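Local coordinates for protein uronate isomerase (Caulobacter crescentus, PDB 2Q01) that catalyses the isomerisation of D-glucuronate to D-fructuronate, and of D-galacturonate to D-tagaturonate, in the interconversion of pentoses and glucuronate, at residues D57-D60 / L61-P65; D93-P96 / R97-W100; D139-F142 / D143-A147; A147-T151 / D152-P156. All coordinates share one frame; numbering follows the deposited sequence.

Contact 1: residues D57-D60 / L61-P65; sequences DATD and LLLAP
This is a local contact along the short, weakly bonded helix 58-63, where Thr59 meets Leu63 and Ala64 near the helix's C-terminal end. The backbone bonding changes character along the turn. Leu61 N reaches Asp57 O only weakly. Leu62 N donates to Ala58 O at 3.1 Å, from above the carbonyl plane. Thr59 O then takes two donors. Leu63 N lies 3.0 Å from Thr59 O, with a bent N-H angle of 132°. Ala64 N lies 2.8 Å from Thr59 O and is almost straight, at 175°. The two N-H groups arrive from opposite faces of the carbonyl plane. The i+5 bond from Ala64 marks a pi-type turn.

The side chains of Thr59 and Leu63 run side by side, with Thr59 CG2 3.9 Å from Leu63 CD2. Thr59 CG2 and Leu63 CG both stand anti to their backbone N, and the two chains run together. Thr59 OG1, beside its own N, bonds to Pro96 O. Pro65 CD sits 3.4 Å from Asp60 O. Ala58 packs on Trp100, Phe142 and Ile145. The contact thus splits Thr59 by chemistry: its carbonyl holds the widened turn, its methyl packs along Leu63, and its hydroxyl ties the helix to helix 96-105.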
# COMPACT_ATOMS: atom_id res chain seq x y z
N ASP B 57 -11.55 -12.94 37.74
CA ASP B 57 -11.69 -11.49 37.73
C ASP B 57 -12.09 -10.95 36.37
O ASP B 57 -11.93 -11.63 35.36
CB ASP B 57 -10.37 -10.81 38.13
CG ASP B 57 -9.99 -11.05 39.58
OD1 ASP B 57 -10.89 -11.25 40.42
OD2 ASP B 57 -8.77 -11.03 39.87
N ALA B 58 -12.58 -9.71 36.35
CA ALA B 58 -12.74 -8.94 35.12
C ALA B 58 -11.36 -8.61 34.56
O ALA B 58 -11.17 -8.55 33.35
CB ALA B 58 -13.51 -7.67 35.39
N THR B 59 -10.40 -8.39 35.47
CA THR B 59 -9.02 -8.11 35.11
C THR B 59 -8.31 -9.35 34.55
O THR B 59 -7.69 -9.28 33.49
CB THR B 59 -8.27 -7.52 36.32
OG1 THR B 59 -8.89 -6.28 36.69
CG2 THR B 59 -6.80 -7.25 35.99
N ASP B 60 -8.43 -10.47 35.25
CA ASP B 60 -7.78 -11.72 34.84
C ASP B 60 -8.30 -12.32 33.54
O ASP B 60 -7.60 -13.09 32.89
CB ASP B 60 -7.83 -12.76 35.96
CG ASP B 60 -6.54 -12.84 36.73
OD1 ASP B 60 -5.94 -13.93 36.76
OD2 ASP B 60 -6.11 -11.81 37.30
N LEU B 61 -9.52 -11.96 33.16
CA LEU B 61 -10.15 -12.50 31.96
C LEU B 61 -10.00 -11.57 30.76
O LEU B 61 -9.73 -12.03 29.64
CB LEU B 61 -11.63 -12.81 32.25
CG LEU B 61 -12.53 -13.31 31.12
CD1 LEU B 61 -12.21 -14.75 30.75
CD2 LEU B 61 -13.98 -13.19 31.53
N LEU B 62 -10.18 -10.28 30.99
CA LEU B 62 -10.25 -9.31 29.90
C LEU B 62 -9.00 -8.44 29.76
O LEU B 62 -8.54 -8.19 28.65
CB LEU B 62 -11.49 -8.42 30.03
CG LEU B 62 -12.87 -9.09 29.97
CD1 LEU B 62 -13.91 -8.23 30.66
CD2 LEU B 62 -13.28 -9.40 28.54
N LEU B 63 -8.46 -8.00 30.89
CA LEU B 63 -7.40 -6.99 30.90
C LEU B 63 -5.97 -7.55 30.88
O LEU B 63 -5.18 -7.20 30.01
CB LEU B 63 -7.60 -6.03 32.08
CG LEU B 63 -6.56 -4.94 32.36
CD1 LEU B 63 -6.34 -3.99 31.18
CD2 LEU B 63 -6.97 -4.17 33.60
N ALA B 64 -5.66 -8.41 31.85
CA ALA B 64 -4.30 -8.94 32.03
C ALA B 64 -3.74 -9.83 30.90
O ALA B 64 -2.59 -9.66 30.52
CB ALA B 64 -4.16 -9.64 33.39
N PRO B 65 -4.54 -10.78 30.36
CA PRO B 65 -3.91 -11.59 29.32
C PRO B 65 -3.97 -11.03 27.89
O PRO B 65 -3.39 -11.62 26.97
CB PRO B 65 -4.68 -12.91 29.40
CG PRO B 65 -6.04 -12.52 29.84
CD PRO B 65 -5.93 -11.22 30.60

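Contact 2: residues D93-P96 / R97-W100; sequences DTDP and REAW
Asp95 O and Pro96 O take the N-H groups of Ala99 and Trp100 as the chain passes from loop into the first turn of helix 96-105. Ala99 N donates to Asp95 O at 2.9 Å, and the bond lies nearly along the C=O axis. Trp100 N follows with 3.1 Å to Pro96 O. These are the first i+4 bonds of the helix. Asp95 holds the N-cap position. Pro96 is the first residue of the helix, where its missing N-H costs no helical bond. The carboxylate of Asp95 makes no capping bond. Its CG is anti to the backbone N (chi1 -163°), which carries OD1 alongside Arg97, 3.6 Å from Arg97 CB. A water bridges the acids instead, donating to Asp95 OD1 at 2.8 Å and to Glu98 OE1 at 3.2 Å. With Asp95 OD1 5.5 Å from Glu98 OE1, that link probably eases the repulsion between the two carboxylates.

Glu98 CB also packs against Asp95 CB at 4.0 Å, and Glu98 OE1 has a salt bridge to Arg101. The Arg97 chain leads away from Asp95 to salt bridges with Asp139 and Asp143 on helix 138-149. Trp100 CB touches Pro96 O, while its side chain packs on Thr59 and Leu62 of helix 58-63.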
# COMPACT_ATOMS: atom_id res chain seq x y z
N ASP B 93 1.64 -7.24 42.66
CA ASP B 93 0.99 -7.10 43.97
C ASP B 93 -0.25 -6.21 43.96
O ASP B 93 -0.90 -6.06 45.00
CB ASP B 93 1.99 -6.56 45.00
CG ASP B 93 3.12 -7.54 45.30
OD1 ASP B 93 3.43 -7.73 46.49
OD2 ASP B 93 3.72 -8.11 44.35
N THR B 94 -0.58 -5.62 42.82
CA THR B 94 -1.68 -4.65 42.73
C THR B 94 -3.07 -5.29 42.81
O THR B 94 -3.26 -6.45 42.47
CB THR B 94 -1.56 -3.76 41.47
OG1 THR B 94 -1.37 -4.57 40.30
CG2 THR B 94 -0.39 -2.78 41.61
N ASP B 95 -4.03 -4.50 43.29
CA ASP B 95 -5.42 -4.91 43.45
C ASP B 95 -6.10 -5.02 42.07
O ASP B 95 -6.04 -4.06 41.28
CB ASP B 95 -6.15 -3.86 44.31
CG ASP B 95 -7.47 -4.37 44.88
OD1 ASP B 95 -8.38 -3.53 45.07
OD2 ASP B 95 -7.60 -5.58 45.16
N PRO B 96 -6.71 -6.19 41.76
CA PRO B 96 -7.44 -6.40 40.50
C PRO B 96 -8.50 -5.33 40.22
O PRO B 96 -8.72 -4.99 39.05
CB PRO B 96 -8.12 -7.75 40.71
CG PRO B 96 -7.23 -8.46 41.64
CD PRO B 96 -6.73 -7.41 42.59
N ARG B 97 -9.13 -4.81 41.27
CA ARG B 97 -10.11 -3.74 41.15
C ARG B 97 -9.44 -2.45 40.70
O ARG B 97 -9.98 -1.74 39.85
CB ARG B 97 -10.82 -3.53 42.49
CG ARG B 97 -12.16 -2.84 42.39
CD ARG B 97 -12.74 -2.61 43.78
NE ARG B 97 -14.19 -2.77 43.79
CZ ARG B 97 -14.82 -3.89 44.09
NH1 ARG B 97 -16.14 -3.94 44.08
NH2 ARG B 97 -14.14 -4.98 44.42
N GLU B 98 -8.27 -2.16 41.26
CA GLU B 98 -7.51 -0.96 40.89
C GLU B 98 -6.93 -1.05 39.48
O GLU B 98 -6.85 -0.04 38.78
CB GLU B 98 -6.41 -0.66 41.91
CG GLU B 98 -6.89 0.05 43.18
CD GLU B 98 -7.54 1.41 42.93
OE1 GLU B 98 -8.52 1.74 43.63
OE2 GLU B 98 -7.09 2.15 42.03
N ALA B 99 -6.53 -2.26 39.07
CA ALA B 99 -6.08 -2.51 37.71
C ALA B 99 -7.20 -2.21 36.70
O ALA B 99 -6.97 -1.53 35.70
CB ALA B 99 -5.60 -3.95 37.56
N TRP B 100 -8.40 -2.70 37.01
CA TRP B 100 -9.60 -2.44 36.23
C TRP B 100 -9.98 -0.96 36.21
O TRP B 100 -10.46 -0.45 35.19
CB TRP B 100 -10.78 -3.26 36.75
CG TRP B 100 -12.00 -3.12 35.91
CD1 TRP B 100 -13.07 -2.30 36.14
CD2 TRP B 100 -12.27 -3.79 34.68
NE1 TRP B 100 -13.99 -2.43 35.13
CE2 TRP B 100 -13.53 -3.34 34.22
CE3 TRP B 100 -11.57 -4.74 33.91
CZ2 TRP B 100 -14.10 -3.80 33.03
CZ3 TRP B 100 -12.15 -5.20 32.73
CH2 TRP B 100 -13.40 -4.73 32.31
O HOH W 1 -9.62 -0.98 44.98

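Contact 3: residues D139-F142 / D143-A147; sequences DDYF and DRITA
Phe142 meets Thr146 one turn further along helix 138-149. Phe142 O accepts two bonds from that residue. Thr146 N donates from within the carbonyl plane at 2.9 Å, and Thr146 OG1 donates from above that plane at 2.7 Å. The bond from Thr146 OG1 to Phe142 O is the side chain to main chain bond common for threonine and serine inside alpha-helices, and here it fixes the hydroxyl over the ring face. Thr146 OG1 sits anti to its own carbonyl carbon (chi1 -53°), which turns it back along the helix to the carbonyl four residues earlier. Thr146 OG1 also lies over one face of the Phe142 ring, offset toward the rim and 3.8 Å from Phe142 CE1. The ring itself packs on Thr59 of helix 58-63 and on Pro96 and Arg97 of helix 96-105.

Asp143 folds back on its own turn. Its CG stands between the backbone N and the carbonyl carbon (chi1 45°). Asp143 OD1 and OD2 both come 3.0 Å from Asp139 O, two acceptors with no hydrogen bond between them, so the exact placing is doubtful. The Arg97 salt bridge to OD1 may offset this. The backbone bonds from Asp143 N to Asp139 O and from Arg144 N to Asp140 O are both weak.

On another side of the helix Asp140 and Arg144 form a long salt bridge, with Asp140 OD1 3.9 Å from Arg144 NE. The carboxylate lies at the guanidinium edge, and the two planes are 30° apart. Ile145 CD1 meets the edge of the Tyr141 ring, 4.2 Å from Tyr141 CD2.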
# COMPACT_ATOMS: atom_id res chain seq x y z
N ASP B 139 -16.27 0.46 38.98
CA ASP B 139 -16.49 -0.50 40.06
C ASP B 139 -17.74 -1.34 39.85
O ASP B 139 -17.76 -2.52 40.22
CB ASP B 139 -16.55 0.23 41.41
CG ASP B 139 -15.19 0.73 41.87
OD1 ASP B 139 -15.03 1.96 42.03
OD2 ASP B 139 -14.28 -0.10 42.06
N ASP B 140 -18.76 -0.74 39.24
CA ASP B 140 -19.99 -1.44 38.92
C ASP B 140 -19.73 -2.53 37.88
O ASP B 140 -20.23 -3.64 38.02
CB ASP B 140 -21.07 -0.46 38.43
CG ASP B 140 -22.39 -1.15 38.14
OD1 ASP B 140 -22.92 -1.85 39.02
OD2 ASP B 140 -22.90 -0.97 37.01
N TYR B 141 -18.94 -2.21 36.86
CA TYR B 141 -18.50 -3.17 35.84
C TYR B 141 -17.72 -4.34 36.44
O TYR B 141 -17.98 -5.49 36.10
CB TYR B 141 -17.64 -2.50 34.78
CG TYR B 141 -18.33 -2.17 33.48
CD1 TYR B 141 -19.07 -1.00 33.33
CD2 TYR B 141 -18.23 -3.03 32.38
CE1 TYR B 141 -19.69 -0.69 32.12
CE2 TYR B 141 -18.85 -2.73 31.18
CZ TYR B 141 -19.58 -1.55 31.05
OH TYR B 141 -20.20 -1.25 29.86
N PHE B 142 -16.77 -4.02 37.32
CA PHE B 142 -15.86 -5.03 37.88
C PHE B 142 -16.60 -6.14 38.61
O PHE B 142 -16.52 -7.30 38.20
CB PHE B 142 -14.82 -4.40 38.82
CG PHE B 142 -13.78 -5.38 39.31
CD1 PHE B 142 -13.89 -5.95 40.58
CD2 PHE B 142 -12.72 -5.75 38.50
CE1 PHE B 142 -12.94 -6.87 41.03
CE2 PHE B 142 -11.76 -6.66 38.95
CZ PHE B 142 -11.88 -7.22 40.21
N ASP B 143 -17.34 -5.78 39.66
CA ASP B 143 -17.98 -6.79 40.50
C ASP B 143 -19.21 -7.45 39.88
O ASP B 143 -19.59 -8.54 40.31
CB ASP B 143 -18.25 -6.26 41.93
CG ASP B 143 -18.84 -4.86 41.94
OD1 ASP B 143 -18.39 -4.04 42.77
OD2 ASP B 143 -19.76 -4.58 41.14
N ARG B 144 -19.82 -6.82 38.88
CA ARG B 144 -20.90 -7.46 38.13
C ARG B 144 -20.40 -8.52 37.15
O ARG B 144 -21.09 -9.52 36.91
CB ARG B 144 -21.80 -6.45 37.42
CG ARG B 144 -22.85 -5.82 38.32
CD ARG B 144 -24.19 -5.73 37.63
NE ARG B 144 -24.28 -4.62 36.68
CZ ARG B 144 -25.05 -4.61 35.59
NH1 ARG B 144 -25.06 -3.55 34.80
NH2 ARG B 144 -25.80 -5.67 35.29
N ILE B 145 -19.21 -8.30 36.58
CA ILE B 145 -18.54 -9.31 35.76
C ILE B 145 -18.02 -10.44 36.65
O ILE B 145 -18.24 -11.62 36.36
CB ILE B 145 -17.37 -8.70 34.93
CG1 ILE B 145 -17.92 -7.82 33.80
CG2 ILE B 145 -16.48 -9.79 34.34
CD1 ILE B 145 -16.88 -6.89 33.16
N THR B 146 -17.37 -10.07 37.75
CA THR B 146 -16.83 -11.02 38.73
C THR B 146 -17.92 -11.92 39.31
O THR B 146 -17.74 -13.14 39.40
CB THR B 146 -16.08 -10.26 39.85
OG1 THR B 146 -15.11 -9.39 39.27
CG2 THR B 146 -15.38 -11.23 40.80
N ALA B 147 -19.06 -11.33 39.68
CA ALA B 147 -20.21 -12.08 40.18
C ALA B 147 -20.77 -13.04 39.14
O ALA B 147 -21.15 -14.17 39.47
CB ALA B 147 -21.31 -11.15 40.67

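Contact 4: residues A147-T151 / D152-P156; sequences AALAT and DAFRP
The Phe154 ring turns back over the last part of helix 138-149, with one face toward Ala148 and an edge toward Thr151. Ala148 CB makes a CH-pi contact, 4.3 Å from the centroid of the Phe154 ring and 18° off the ring normal. Thr151 OG1 lies near the ring plane, 3.3 Å from Phe154 CD1. Thr151 and Phe154 lie side by side and point the same way. Leu149 CD2 approaches obliquely, 4.4 Å from Phe154 CB. Phe154 CG is anti to its carbonyl carbon (chi1 -75°), which brings the ring back to Ala148.

Two bonds from one residue grip Ala148 O. Thr151 OG1 donates in the carbonyl plane at 2.7 Å, and Thr151 N donates at 3.2 Å. The hydroxyl thus stands in for part of the helical bonding where the chain leaves the helix. Across the turn, Phe154 N reaches Thr151 O only weakly. A water bridges the turn, donating to Leu149 O and Phe154 O at 2.7 Å each. The chain then enters helix 156-162, with Arg155 at its N-cap position. Arg155 NE bonds to Asn52 O, and Phe154 has a cation-pi contact with Arg162 and packs on Phe127. The exit from the helix therefore combines a polar grip on Ala148 O with an aromatic cover over Ala148 CB.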
# COMPACT_ATOMS: atom_id res chain seq x y z
N ALA B 147 -19.06 -11.33 39.68
CA ALA B 147 -20.21 -12.08 40.18
C ALA B 147 -20.77 -13.04 39.14
O ALA B 147 -21.15 -14.17 39.47
CB ALA B 147 -21.31 -11.15 40.67
N ALA B 148 -20.80 -12.58 37.88
CA ALA B 148 -21.24 -13.39 36.75
C ALA B 148 -20.32 -14.58 36.49
O ALA B 148 -20.79 -15.65 36.11
CB ALA B 148 -21.38 -12.53 35.49
N LEU B 149 -19.02 -14.39 36.71
CA LEU B 149 -18.02 -15.44 36.49
C LEU B 149 -18.13 -16.61 37.46
O LEU B 149 -17.68 -17.72 37.16
CB LEU B 149 -16.60 -14.87 36.51
CG LEU B 149 -16.19 -14.01 35.32
CD1 LEU B 149 -14.80 -13.48 35.53
CD2 LEU B 149 -16.29 -14.78 34.02
N ALA B 150 -18.73 -16.35 38.62
CA ALA B 150 -18.97 -17.38 39.63
C ALA B 150 -20.14 -18.30 39.27
O ALA B 150 -20.21 -19.43 39.76
CB ALA B 150 -19.19 -16.75 41.00
N THR B 151 -21.04 -17.82 38.41
CA THR B 151 -22.24 -18.57 38.01
C THR B 151 -21.91 -19.75 37.10
O THR B 151 -20.84 -19.80 36.50
CB THR B 151 -23.31 -17.66 37.33
OG1 THR B 151 -22.89 -17.31 36.00
CG2 THR B 151 -23.56 -16.38 38.13
N ASP B 152 -22.86 -20.69 36.99
CA ASP B 152 -22.70 -21.89 36.17
C ASP B 152 -22.79 -21.61 34.67
O ASP B 152 -22.35 -22.42 33.85
CB ASP B 152 -23.75 -22.94 36.55
CG ASP B 152 -23.56 -23.50 37.96
OD1 ASP B 152 -22.40 -23.57 38.43
OD2 ASP B 152 -24.57 -23.88 38.58
N ALA B 153 -23.35 -20.45 34.31
CA ALA B 153 -23.55 -20.07 32.91
C ALA B 153 -22.29 -19.50 32.27
O ALA B 153 -22.23 -19.32 31.04
CB ALA B 153 -24.71 -19.09 32.80
N PHE B 154 -21.29 -19.20 33.10
CA PHE B 154 -20.03 -18.64 32.64
C PHE B 154 -18.84 -19.59 32.88
O PHE B 154 -17.69 -19.17 32.91
CB PHE B 154 -19.79 -17.27 33.27
CG PHE B 154 -20.64 -16.17 32.67
CD1 PHE B 154 -21.96 -15.99 33.08
CD2 PHE B 154 -20.11 -15.32 31.71
CE1 PHE B 154 -22.75 -14.98 32.53
CE2 PHE B 154 -20.89 -14.31 31.15
CZ PHE B 154 -22.21 -14.13 31.57
N ARG B 155 -19.14 -20.87 33.06
CA ARG B 155 -18.13 -21.92 33.05
C ARG B 155 -17.68 -22.06 31.60
O ARG B 155 -18.51 -21.93 30.69
CB ARG B 155 -18.70 -23.25 33.56
CG ARG B 155 -19.25 -23.21 34.97
CD ARG B 155 -18.16 -22.93 35.99
NE ARG B 155 -17.50 -24.15 36.44
CZ ARG B 155 -17.68 -24.70 37.64
NH1 ARG B 155 -18.49 -24.13 38.52
NH2 ARG B 155 -17.05 -25.82 37.96
N PRO B 156 -16.37 -22.28 31.37
CA PRO B 156 -15.79 -22.44 30.03
C PRO B 156 -16.59 -23.34 29.06
O PRO B 156 -16.84 -22.93 27.93
CB PRO B 156 -14.42 -23.04 30.31
CG PRO B 156 -14.05 -22.44 31.63
CD PRO B 156 -15.33 -22.32 32.42
O HOH W 2 -16.23 -18.10 34.87

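In the fold
Along the chain the four contacts come in series, each between adjoining segments, and none nests within or crosses another. Contact 1 closes the turn of helix 58-63. Contact 2 opens helix 96-105 after a long loop. Contact 3 lies along helix 138-149. Contact 4 turns that helix into the loop before helix 156-162, sharing Ala147 with contact 3. Contacts 1, 2 and 3 meet one another: Asp57 packs on Pro96, Ala58 on Ile145, and Trp100 CB on Phe142. Helices 58-63, 96-105 and 138-149 thus pack together, the last two also by charge. Leu149 of contact 4 reaches Leu61 of contact 1. Contacts 2 and 4 do not touch, their nearest atoms being about 9 Å apart.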